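Local coordinates for rubber oxygenase (Streptomyces sp., PDB 5O1L), which uses a non-covalently bound b-type heme to cleave the double bonds of poly(cis-1,4-isoprene) rubber oxidatively with molecular oxygen, at residues A235-V238 with M239-M242. Numbering follows the deposited sequence.
Sequences ATFV and MRKM
Lys-241 N donates to Phe-237 O at 2.9 Å, one rung of the i to i+4 ladder in α-helix 224-244, part of the all-helical fold of the oxygenase domain. Met-242 N repeats the bond to Val-238 O, while the Met-239 to Ala-235 and Arg-240 to Thr-236 rungs are slightly longer. Thr-236 O has a second, weak partner, a water that accepts firmly from Arg-240 NE (2.7 Å) in the guanidinium plane. The same i, i+4 spacing lays Lys-241 over Phe-237: its CG makes a CH-pi contact 3.9 Å from the ring centroid, offset toward the rim. CG stands anti to the Lys-241 carbonyl carbon (chi1 -68°) and the ring anti to the Phe-237 N (chi1 169°), which brings the two together. Lys-241 NZ bonds to Gln-244 OE1 and Thr-330 O. Arg-240 NH2 meets the ring edge at CD1 (3.6 Å), the guanidinium plane turned 66° from that of the ring. Replacing Phe-237 by an alanine would probably leave Lys-241 CG without its aromatic face and open a gap toward Met-141 and Leu-331. Elsewhere in this largely buried stretch, Val-238 packs against Tyr-134 and Tyr-257, and its CG1 lies 4.1 Å from Met-242 CE.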
ATOM      1  N   ALA A 235      -5.011   2.783  -3.084  1.00 10.78           N
ATOM      2  CA  ALA A 235      -6.316   3.470  -2.998  1.00 11.32           C
ATOM      3  C   ALA A 235      -7.058   3.583  -4.339  1.00 10.40           C
ATOM      4  O   ALA A 235      -8.188   3.172  -4.471  1.00 10.50           O
ATOM      5  CB  ALA A 235      -6.133   4.826  -2.416  1.00 12.08           C
ATOM      6  N   THR A 236      -6.392   4.203  -5.311  1.00 10.90           N
ATOM      7  CA  THR A 236      -7.132   4.520  -6.529  1.00 10.67           C
ATOM      8  C   THR A 236      -7.483   3.230  -7.266  1.00  9.79           C
ATOM      9  O   THR A 236      -8.576   3.133  -7.866  1.00 11.12           O
ATOM     10  CB  THR A 236      -6.234   5.388  -7.447  1.00 11.49           C
ATOM     11  OG1 THR A 236      -5.767   6.460  -6.574  1.00 11.92           O
ATOM     12  CG2 THR A 236      -7.008   6.015  -8.509  1.00 11.93           C
ATOM     13  N   PHE A 237      -6.555   2.283  -7.298  1.00 10.28           N
ATOM     14  CA  PHE A 237      -6.815   0.991  -7.933  1.00 11.16           C
ATOM     15  C   PHE A 237      -7.938   0.229  -7.272  1.00 11.13           C
ATOM     16  O   PHE A 237      -8.867  -0.256  -7.945  1.00 11.56           O
ATOM     17  CB  PHE A 237      -5.511   0.132  -7.844  1.00 12.52           C
ATOM     18  CG  PHE A 237      -5.707  -1.321  -8.225  1.00 14.90           C
ATOM     19  CD1 PHE A 237      -5.876  -1.659  -9.485  1.00 16.64           C
ATOM     20  CD2 PHE A 237      -5.684  -2.273  -7.235  1.00 16.56           C
ATOM     21  CE1 PHE A 237      -6.009  -3.070  -9.842  1.00 17.25           C
ATOM     22  CE2 PHE A 237      -5.846  -3.621  -7.531  1.00 18.54           C
ATOM     23  CZ  PHE A 237      -5.989  -3.978  -8.834  1.00 17.91           C
ATOM     24  N   VAL A 238      -7.934   0.120  -5.961  1.00 11.87           N
ATOM     25  CA  VAL A 238      -8.971  -0.650  -5.280  1.00 12.63           C
ATOM     26  C   VAL A 238     -10.303  -0.059  -5.506  1.00 11.85           C
ATOM     27  O   VAL A 238     -11.278  -0.811  -5.753  1.00 12.43           O
ATOM     28  CB  VAL A 238      -8.638  -0.793  -3.780  1.00 14.06           C
ATOM     29  CG1 VAL A 238      -9.788  -1.364  -2.975  1.00 16.67           C
ATOM     30  CG2 VAL A 238      -7.467  -1.641  -3.641  1.00 16.82           C
ATOM     31  N   MET A 239     -10.455   1.264  -5.399  1.00 10.69           N
ATOM     32  CA  MET A 239     -11.775   1.891  -5.643  1.00 12.49           C
ATOM     33  C   MET A 239     -12.214   1.615  -7.055  1.00 12.27           C
ATOM     34  O   MET A 239     -13.421   1.302  -7.278  1.00 13.14           O
ATOM     35  CB  MET A 239     -11.745   3.382  -5.311  1.00 14.28           C
ATOM     36  CG  MET A 239     -13.070   4.049  -5.479  1.00 15.87           C
ATOM     37  SD  MET A 239     -14.397   3.308  -4.471  1.00 19.99           S
ATOM     38  CE  MET A 239     -13.799   3.617  -2.803  1.00 18.70           C
ATOM     39  N   ARG A 240     -11.329   1.768  -8.029  1.00 11.68           N
ATOM     40  CA  ARG A 240     -11.710   1.504  -9.415  1.00 12.79           C
ATOM     41  C   ARG A 240     -12.213   0.099  -9.587  1.00 12.48           C
ATOM     42  O   ARG A 240     -13.278  -0.137 -10.240  1.00 13.73           O
ATOM     43  CB  ARG A 240     -10.600   1.786 -10.393  1.00 13.88           C
ATOM     44  CG  ARG A 240     -10.919   1.454 -11.844  1.00 15.25           C
ATOM     45  CD  ARG A 240      -9.754   1.813 -12.778  1.00 17.79           C
ATOM     46  NE  ARG A 240      -8.486   1.075 -12.567  1.00 19.93           N
ATOM     47  CZ  ARG A 240      -8.165  -0.135 -13.008  1.00 25.03           C
ATOM     48  NH1 ARG A 240      -8.999  -0.909 -13.702  1.00 28.71           N
ATOM     49  NH2 ARG A 240      -6.968  -0.611 -12.720  1.00 29.58           N
ATOM     50  N   LYS A 241     -11.514  -0.851  -9.067  1.00 11.88           N
ATOM     51  CA  LYS A 241     -11.923  -2.254  -9.256  1.00 12.50           C
ATOM     52  C   LYS A 241     -13.202  -2.562  -8.511  1.00 13.30           C
ATOM     53  O   LYS A 241     -14.093  -3.276  -9.089  1.00 13.30           O
ATOM     54  CB  LYS A 241     -10.837  -3.181  -8.785  1.00 12.96           C
ATOM     55  CG  LYS A 241      -9.590  -3.172  -9.593  1.00 14.63           C
ATOM     56  CD  LYS A 241      -9.769  -3.351 -11.094  1.00 15.76           C
ATOM     57  CE  LYS A 241     -10.507  -4.648 -11.438  1.00 17.16           C
ATOM     58  NZ  LYS A 241     -10.513  -4.818 -12.921  1.00 19.48           N
ATOM     59  N   MET A 242     -13.424  -2.052  -7.312  1.00 13.36           N
ATOM     60  CA  MET A 242     -14.659  -2.347  -6.592  1.00 15.04           C
ATOM     61  C   MET A 242     -15.831  -1.843  -7.417  1.00 14.88           C
ATOM     62  O   MET A 242     -16.879  -2.537  -7.551  1.00 16.15           O
ATOM     63  CB  MET A 242     -14.685  -1.749  -5.197  1.00 16.50           C
ATOM     64  CG  MET A 242     -13.784  -2.573  -4.323  1.00 17.94           C
ATOM     65  SD  MET A 242     -14.047  -2.190  -2.582  1.00 26.24           S
ATOM     66  CE  MET A 242     -13.749  -0.581  -2.648  1.00 22.73           C
TER
HETATM   67  O   HOH W   1      -7.301   3.015 -11.044  1.00 21.85           O